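Local coordinates for protein ATP phosphoribosyltransferase regulatory subunit (Bacillus halodurans, PDB 3OD1) that is probably required for the first step of histidine biosynthesis, as a partner of HisG that may allow histidine to feed back on ATP phosphoribosyltransferase activity, at residues Leu217-Ser222 / Arg234-Thr239; Ala228-Ala233 / Val265-Thr270. All coordinates share one frame; numbering follows the deposited sequence.

Along the chain the four segments come in the order 217-222, 228-233, 234-239, 265-270, so the two contacts interlock. Their centres lie 10 Å apart, about 30 Å (contact 1) and 23 Å (contact 2) from the centre of the chain. Helix 228-234 carries one side of contact 2 and runs straight into the loop that makes contact 1, while helix 211-220 and strand 265-268 supply the other sides. The contacts also touch directly: Leu220 CD1 packs 3.6 Å from Leu269 O, and Thr270 CG2 lies 3.6 Å from Leu220 O. Contact 2 sets helix 228-234 against strand 265-268, next to the outermost strand 224-225 of the mixed sheet; contact 1 ties the following loop to helix 211-220.

Contact 1: Leu217-Ser222 / Arg234-Thr239; sequences LMNLLS and RGLIQT
The peptide group joining Asn219 to Leu220 turns one of its flat faces to Leu236, whose CD1 methyl sits almost directly over it, 3.7 Å from Asn219 C and 3.6 Å from Leu220 N. CD1 is also near Asn219 CB, which the other methyl, CD2, touches as well at 3.7 Å. The leucine's CG stands beside its own backbone N (chi1 -66°), which sends both methyls across to the helix. Leucine suits this place because a methyl can rest over the face of a peptide without needing a hydrogen bond, and none crosses between the segments. Within the helix segment, Ser222 N donates to Asn219 O at 3.0 Å and Leu221 N to Met218 O at 3.3 Å, while Leu220 N, beneath CD1, has a weak bond to Leu217 O. Asn219 is an exposed residue whose side chain meets Leu236 through CB. A polar tie comes from Arg216, just before the helix segment, whose NH2 is hydrogen-bonded to Leu236 O, while Tyr170 of helix 168-179 also packs on Leu236. Beyond the contact, Thr239 caps the start of helix 240-258. This is a loop between two helices laid against helix 211-220, within the helix-rich part between strands 162-167 and 265-268 of this class-II synthetase-like fold.

Contact 2: Ala228-Ala233 / Val265-Thr270; sequences AAIEEA and VKFDLT
Ile230 meets Phe267 in a CH-pi contact: its CD1 methyl lies over one face of the ring, 3.7 Å from the centroid and 24° off the ring normal. That offset brings the methyl nearest the outer edge of the ring, 3.4 Å from Phe267 CE1. The isoleucine reaches there because CG1 is anti to the carbonyl carbon (chi1 -61°) and CD1 extends fully from it. Thr250 of helix 240-258 packs on the same isoleucine. An alanine in place of Phe267 would probably leave the Ile230 methyl without its aromatic seat and open a gap between helix and strand.

The remaining contacts are purely apolar. Ala229 CB faces Phe267 CB at 4.4 Å, and Ala233 CB presses on Leu269 CD2, just beyond the strand, at a tight 3.5 Å. Alanine suits these two helix positions, one turn apart, since so small a side chain lets the helix come close.

Asp268, at the end of the strand, points away from the helix; its OD1 accepts from Thr270 N at 3.1 Å, an Asx turn, and from Thr270 OG1 at 2.6 Å. The hydroxyl comes in on the syn side, the amide from above the carboxylate plane. Arg224 adds a salt bridge to this oxygen. Through Ala229, Ile230 and Ala233, helix 228-234 covers one face of strand 265-268 and the residue after it, an alpha/beta layer whose buried interface is wholly hydrophobic.

Contact 1: Leu217-Ser222 / Arg234-Thr239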
ATOM      1  N   LEU B 217     -23.745 -36.021 -17.711  1.00 59.50           N
ATOM      2  CA  LEU B 217     -23.146 -34.727 -18.015  1.00 59.25           C
ATOM      3  C   LEU B 217     -24.161 -33.606 -17.823  1.00 62.33           C
ATOM      4  O   LEU B 217     -23.837 -32.534 -17.300  1.00 54.92           O
ATOM      5  CB  LEU B 217     -22.595 -34.707 -19.443  1.00 58.19           C
ATOM      6  CG  LEU B 217     -21.381 -35.610 -19.684  1.00 55.32           C
ATOM      7  CD1 LEU B 217     -20.885 -35.493 -21.112  1.00 56.51           C
ATOM      8  CD2 LEU B 217     -20.277 -35.264 -18.715  1.00 48.78           C
HETATM    9  N   MSE B 218     -25.394 -33.879 -18.235  1.00 63.16           N
HETATM   10  CA  MSE B 218     -26.480 -32.910 -18.176  1.00 62.70           C
HETATM   11  C   MSE B 218     -26.856 -32.560 -16.735  1.00 59.49           C
HETATM   12  O   MSE B 218     -27.062 -31.381 -16.394  1.00 58.48           O
HETATM   13  CB  MSE B 218     -27.700 -33.468 -18.920  1.00 65.13           C
HETATM   14  CG  MSE B 218     -28.452 -32.442 -19.736  1.00 68.16           C
HETATM   15 SE   MSE B 218     -27.324 -31.633 -21.096  0.61 65.35          SE
HETATM   16  CE  MSE B 218     -28.171 -32.377 -22.683  1.00 61.77           C
ATOM     17  N   ASN B 219     -26.935 -33.585 -15.890  1.00 55.67           N
ATOM     18  CA  ASN B 219     -27.361 -33.406 -14.505  1.00 58.10           C
ATOM     19  C   ASN B 219     -26.339 -32.677 -13.629  1.00 53.35           C
ATOM     20  O   ASN B 219     -26.676 -32.182 -12.554  1.00 56.17           O
ATOM     21  CB  ASN B 219     -27.768 -34.746 -13.883  1.00 66.29           C
ATOM     22  CG  ASN B 219     -29.144 -35.203 -14.342  1.00 76.14           C
ATOM     23  OD1 ASN B 219     -30.073 -34.400 -14.446  1.00 77.90           O
ATOM     24  ND2 ASN B 219     -29.278 -36.496 -14.624  1.00 78.11           N
ATOM     25  N   LEU B 220     -25.094 -32.613 -14.092  1.00 48.31           N
ATOM     26  CA  LEU B 220     -24.062 -31.835 -13.407  1.00 47.12           C
ATOM     27  C   LEU B 220     -24.542 -30.411 -13.194  1.00 45.87           C
ATOM     28  O   LEU B 220     -24.396 -29.861 -12.112  1.00 47.00           O
ATOM     29  CB  LEU B 220     -22.769 -31.815 -14.220  1.00 45.67           C
ATOM     30  CG  LEU B 220     -21.677 -30.849 -13.753  1.00 46.39           C
ATOM     31  CD1 LEU B 220     -21.298 -31.115 -12.298  1.00 42.06           C
ATOM     32  CD2 LEU B 220     -20.474 -30.987 -14.668  1.00 42.01           C
ATOM     33  N   LEU B 221     -25.123 -29.828 -14.240  1.00 53.02           N
ATOM     34  CA  LEU B 221     -25.606 -28.446 -14.214  1.00 48.77           C
ATOM     35  C   LEU B 221     -26.651 -28.190 -13.132  1.00 45.47           C
ATOM     36  O   LEU B 221     -26.859 -27.052 -12.713  1.00 49.65           O
ATOM     37  CB  LEU B 221     -26.189 -28.077 -15.574  1.00 53.21           C
ATOM     38  CG  LEU B 221     -25.313 -27.252 -16.514  1.00 60.16           C
ATOM     39  CD1 LEU B 221     -23.840 -27.610 -16.373  1.00 57.96           C
ATOM     40  CD2 LEU B 221     -25.792 -27.412 -17.951  1.00 51.16           C
ATOM     41  N   SER B 222     -27.312 -29.248 -12.681  1.00 45.34           N
ATOM     42  CA  SER B 222     -28.345 -29.104 -11.664  1.00 48.04           C
ATOM     43  C   SER B 222     -27.793 -29.150 -10.245  1.00 45.21           C
ATOM     44  O   SER B 222     -28.526 -28.894  -9.295  1.00 53.59           O
ATOM     45  CB  SER B 222     -29.415 -30.187 -11.831  1.00 60.13           C
ATOM     46  OG  SER B 222     -30.410 -29.766 -12.747  1.00 69.46           O
ATOM     47  N   ARG B 234     -23.770 -37.678  -5.780  1.00 65.48           N
ATOM     48  CA  ARG B 234     -23.281 -39.050  -5.624  1.00 71.24           C
ATOM     49  C   ARG B 234     -23.752 -39.992  -6.740  1.00 65.35           C
ATOM     50  O   ARG B 234     -23.044 -40.924  -7.113  1.00 64.93           O
ATOM     51  CB  ARG B 234     -23.662 -39.616  -4.250  1.00 76.06           C
ATOM     52  CG  ARG B 234     -22.933 -38.956  -3.090  1.00 76.18           C
ATOM     53  CD  ARG B 234     -23.195 -39.673  -1.780  1.00 78.27           C
ATOM     54  NE  ARG B 234     -23.433 -38.729  -0.693  1.00 82.52           N
ATOM     55  CZ  ARG B 234     -22.478 -38.151   0.031  1.00 79.23           C
ATOM     56  NH1 ARG B 234     -22.802 -37.305   0.997  1.00 76.73           N
ATOM     57  NH2 ARG B 234     -21.200 -38.416  -0.210  1.00 77.59           N
ATOM     58  N   GLY B 235     -24.935 -39.727  -7.284  1.00 64.86           N
ATOM     59  CA  GLY B 235     -25.521 -40.588  -8.299  1.00 68.98           C
ATOM     60  C   GLY B 235     -24.904 -40.473  -9.681  1.00 68.73           C
ATOM     61  O   GLY B 235     -25.110 -41.349 -10.535  1.00 65.52           O
ATOM     62  N   LEU B 236     -24.135 -39.410  -9.906  1.00 57.61           N
ATOM     63  CA  LEU B 236     -23.597 -39.127 -11.238  1.00 54.99           C
ATOM     64  C   LEU B 236     -22.242 -39.757 -11.510  1.00 57.33           C
ATOM     65  O   LEU B 236     -21.819 -39.838 -12.662  1.00 57.72           O
ATOM     66  CB  LEU B 236     -23.497 -37.618 -11.469  1.00 59.71           C
ATOM     67  CG  LEU B 236     -24.835 -36.892 -11.527  1.00 59.03           C
ATOM     68  CD1 LEU B 236     -24.610 -35.446 -11.903  1.00 52.43           C
ATOM     69  CD2 LEU B 236     -25.748 -37.588 -12.534  1.00 59.92           C
ATOM     70  N   ILE B 237     -21.561 -40.193 -10.457  1.00 65.29           N
ATOM     71  CA  ILE B 237     -20.199 -40.699 -10.581  1.00 71.55           C
ATOM     72  C   ILE B 237     -19.851 -41.523  -9.348  1.00 83.02           C
ATOM     73  O   ILE B 237     -20.098 -41.099  -8.216  1.00 88.19           O
ATOM     74  CB  ILE B 237     -19.184 -39.535 -10.746  1.00 61.45           C
ATOM     75  CG1 ILE B 237     -17.737 -40.046 -10.818  1.00 58.35           C
ATOM     76  CG2 ILE B 237     -19.340 -38.528  -9.618  1.00 58.10           C
ATOM     77  CD1 ILE B 237     -17.395 -40.759 -12.101  1.00 66.16           C
ATOM     78  N   GLN B 238     -19.287 -42.706  -9.569  1.00 87.27           N
ATOM     79  CA  GLN B 238     -18.961 -43.607  -8.469  1.00 89.77           C
ATOM     80  C   GLN B 238     -17.515 -44.091  -8.508  1.00 79.09           C
ATOM     81  O   GLN B 238     -17.153 -45.037  -7.809  1.00 76.32           O
ATOM     82  CB  GLN B 238     -19.920 -44.801  -8.448  1.00103.11           C
ATOM     83  CG  GLN B 238     -21.183 -44.568  -7.634  1.00111.05           C
ATOM     84  CD  GLN B 238     -20.900 -44.455  -6.149  1.00117.34           C
ATOM     85  OE1 GLN B 238     -20.392 -43.437  -5.675  1.00117.89           O
ATOM     86  NE2 GLN B 238     -21.226 -45.507  -5.403  1.00120.69           N
ATOM     87  N   THR B 239     -16.689 -43.445  -9.324  1.00 71.44           N
ATOM     88  CA  THR B 239     -15.269 -43.766  -9.348  1.00 67.26           C
ATOM     89  C   THR B 239     -14.647 -43.401  -8.008  1.00 69.99           C
ATOM     90  O   THR B 239     -15.239 -42.657  -7.229  1.00 72.33           O
ATOM     91  CB  THR B 239     -14.532 -43.029 -10.487  1.00 70.72           C
ATOM     92  OG1 THR B 239     -14.682 -41.611 -10.331  1.00 59.25           O
ATOM     93  CG2 THR B 239     -15.086 -43.458 -11.845  1.00 72.40           C
TER

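Contact 2: Ala228-Ala233 / Val265-Thr270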
ATOM      1  N   ALA B 228     -27.932 -30.627   0.316  1.00 63.03           N
ATOM      2  CA  ALA B 228     -28.596 -31.715  -0.400  1.00 62.26           C
ATOM      3  C   ALA B 228     -27.934 -31.996  -1.742  1.00 63.32           C
ATOM      4  O   ALA B 228     -27.922 -33.132  -2.208  1.00 66.62           O
ATOM      5  CB  ALA B 228     -30.068 -31.393  -0.599  1.00 61.74           C
ATOM      6  N   ALA B 229     -27.385 -30.953  -2.358  1.00 61.58           N
ATOM      7  CA  ALA B 229     -26.798 -31.061  -3.692  1.00 59.58           C
ATOM      8  C   ALA B 229     -25.701 -32.112  -3.759  1.00 54.46           C
ATOM      9  O   ALA B 229     -25.504 -32.745  -4.798  1.00 55.28           O
ATOM     10  CB  ALA B 229     -26.266 -29.712  -4.153  1.00 61.20           C
ATOM     11  N   ILE B 230     -24.991 -32.297  -2.649  1.00 53.94           N
ATOM     12  CA  ILE B 230     -23.890 -33.253  -2.601  1.00 52.03           C
ATOM     13  C   ILE B 230     -24.428 -34.670  -2.691  1.00 54.76           C
ATOM     14  O   ILE B 230     -23.770 -35.567  -3.218  1.00 55.99           O
ATOM     15  CB  ILE B 230     -23.056 -33.109  -1.314  1.00 53.99           C
ATOM     16  CG1 ILE B 230     -22.440 -31.711  -1.227  1.00 60.23           C
ATOM     17  CG2 ILE B 230     -21.964 -34.184  -1.257  1.00 48.63           C
ATOM     18  CD1 ILE B 230     -21.599 -31.500   0.013  1.00 64.37           C
ATOM     19  N   GLU B 231     -25.636 -34.870  -2.181  1.00 62.91           N
ATOM     20  CA  GLU B 231     -26.263 -36.187  -2.233  1.00 66.59           C
ATOM     21  C   GLU B 231     -26.635 -36.550  -3.668  1.00 68.86           C
ATOM     22  O   GLU B 231     -26.297 -37.633  -4.148  1.00 68.39           O
ATOM     23  CB  GLU B 231     -27.476 -36.241  -1.308  1.00 69.19           C
ATOM     24  CG  GLU B 231     -27.138 -35.878   0.128  1.00 71.57           C
ATOM     25  CD  GLU B 231     -25.904 -36.609   0.629  1.00 77.37           C
ATOM     26  OE1 GLU B 231     -25.709 -37.780   0.240  1.00 80.09           O
ATOM     27  OE2 GLU B 231     -25.129 -36.013   1.410  1.00 73.00           O
ATOM     28  N   GLU B 232     -27.305 -35.628  -4.356  1.00 68.67           N
ATOM     29  CA  GLU B 232     -27.634 -35.809  -5.767  1.00 68.17           C
ATOM     30  C   GLU B 232     -26.366 -35.971  -6.615  1.00 67.85           C
ATOM     31  O   GLU B 232     -26.393 -36.572  -7.689  1.00 60.14           O
ATOM     32  CB  GLU B 232     -28.456 -34.624  -6.281  1.00 70.69           C
ATOM     33  CG  GLU B 232     -29.055 -33.747  -5.183  1.00 79.05           C
ATOM     34  CD  GLU B 232     -30.517 -34.054  -4.902  1.00 90.75           C
ATOM     35  OE1 GLU B 232     -30.824 -35.183  -4.463  1.00 96.35           O
ATOM     36  OE2 GLU B 232     -31.362 -33.157  -5.113  1.00 93.07           O
ATOM     37  N   ALA B 233     -25.252 -35.426  -6.136  1.00 68.00           N
ATOM     38  CA  ALA B 233     -24.003 -35.526  -6.879  1.00 63.75           C
ATOM     39  C   ALA B 233     -23.471 -36.957  -6.856  1.00 59.97           C
ATOM     40  O   ALA B 233     -22.805 -37.402  -7.797  1.00 53.56           O
ATOM     41  CB  ALA B 233     -22.962 -34.541  -6.330  1.00 55.00           C
ATOM     42  N   VAL B 265     -22.984 -20.863   3.507  1.00 41.93           N
ATOM     43  CA  VAL B 265     -22.424 -21.647   2.423  1.00 42.11           C
ATOM     44  C   VAL B 265     -23.496 -22.317   1.575  1.00 45.87           C
ATOM     45  O   VAL B 265     -24.564 -22.674   2.065  1.00 44.43           O
ATOM     46  CB  VAL B 265     -21.410 -22.701   2.938  1.00 51.22           C
ATOM     47  CG1 VAL B 265     -20.260 -22.015   3.665  1.00 52.51           C
ATOM     48  CG2 VAL B 265     -22.088 -23.702   3.840  1.00 51.62           C
ATOM     49  N   LYS B 266     -23.205 -22.457   0.289  1.00 39.89           N
ATOM     50  CA  LYS B 266     -24.017 -23.278  -0.585  1.00 44.82           C
ATOM     51  C   LYS B 266     -23.085 -23.994  -1.551  1.00 44.80           C
ATOM     52  O   LYS B 266     -21.882 -23.737  -1.560  1.00 41.09           O
ATOM     53  CB  LYS B 266     -25.075 -22.439  -1.303  1.00 53.33           C
ATOM     54  CG  LYS B 266     -24.543 -21.324  -2.176  1.00 56.97           C
ATOM     55  CD  LYS B 266     -25.698 -20.490  -2.709  1.00 66.67           C
ATOM     56  CE  LYS B 266     -25.267 -19.571  -3.849  1.00 75.92           C
ATOM     57  NZ  LYS B 266     -26.428 -18.822  -4.427  1.00 79.64           N
ATOM     58  N   PHE B 267     -23.621 -24.921  -2.335  1.00 37.44           N
ATOM     59  CA  PHE B 267     -22.782 -25.703  -3.226  1.00 41.10           C
ATOM     60  C   PHE B 267     -23.082 -25.421  -4.682  1.00 46.11           C
ATOM     61  O   PHE B 267     -24.242 -25.312  -5.076  1.00 49.14           O
ATOM     62  CB  PHE B 267     -22.916 -27.189  -2.913  1.00 51.58           C
ATOM     63  CG  PHE B 267     -22.446 -27.546  -1.537  1.00 56.58           C
ATOM     64  CD1 PHE B 267     -21.120 -27.883  -1.313  1.00 55.91           C
ATOM     65  CD2 PHE B 267     -23.323 -27.514  -0.464  1.00 58.37           C
ATOM     66  CE1 PHE B 267     -20.680 -28.197  -0.043  1.00 54.72           C
ATOM     67  CE2 PHE B 267     -22.891 -27.833   0.807  1.00 61.40           C
ATOM     68  CZ  PHE B 267     -21.567 -28.174   1.018  1.00 60.14           C
ATOM     69  N   ASP B 268     -22.024 -25.277  -5.472  1.00 37.64           N
ATOM     70  CA  ASP B 268     -22.162 -25.107  -6.911  1.00 33.42           C
ATOM     71  C   ASP B 268     -21.118 -25.949  -7.617  1.00 39.51           C
ATOM     72  O   ASP B 268     -20.015 -25.483  -7.905  1.00 38.78           O
ATOM     73  CB  ASP B 268     -22.037 -23.639  -7.310  1.00 37.44           C
ATOM     74  CG  ASP B 268     -22.155 -23.432  -8.809  1.00 41.60           C
ATOM     75  OD1 ASP B 268     -22.501 -24.396  -9.527  1.00 42.65           O
ATOM     76  OD2 ASP B 268     -21.903 -22.302  -9.271  1.00 44.65           O
ATOM     77  N   LEU B 269     -21.471 -27.203  -7.878  1.00 34.53           N
ATOM     78  CA  LEU B 269     -20.517 -28.136  -8.449  1.00 34.81           C
ATOM     79  C   LEU B 269     -20.250 -27.845  -9.921  1.00 37.90           C
ATOM     80  O   LEU B 269     -19.479 -28.546 -10.554  1.00 36.34           O
ATOM     81  CB  LEU B 269     -20.970 -29.585  -8.233  1.00 42.30           C
ATOM     82  CG  LEU B 269     -20.521 -30.193  -6.898  1.00 49.99           C
ATOM     83  CD1 LEU B 269     -20.883 -29.287  -5.746  1.00 55.16           C
ATOM     84  CD2 LEU B 269     -21.102 -31.597  -6.681  1.00 47.04           C
ATOM     85  N   THR B 270     -20.864 -26.797 -10.472  1.00 43.53           N
ATOM     86  CA  THR B 270     -20.514 -26.395 -11.836  1.00 39.69           C
ATOM     87  C   THR B 270     -19.317 -25.438 -11.824  1.00 41.12           C
ATOM     88  O   THR B 270     -18.792 -25.065 -12.874  1.00 41.64           O
ATOM     89  CB  THR B 270     -21.685 -25.717 -12.574  1.00 35.75           C
ATOM     90  OG1 THR B 270     -21.879 -24.401 -12.059  1.00 40.53           O
ATOM     91  CG2 THR B 270     -22.963 -26.540 -12.414  1.00 32.60           C
TER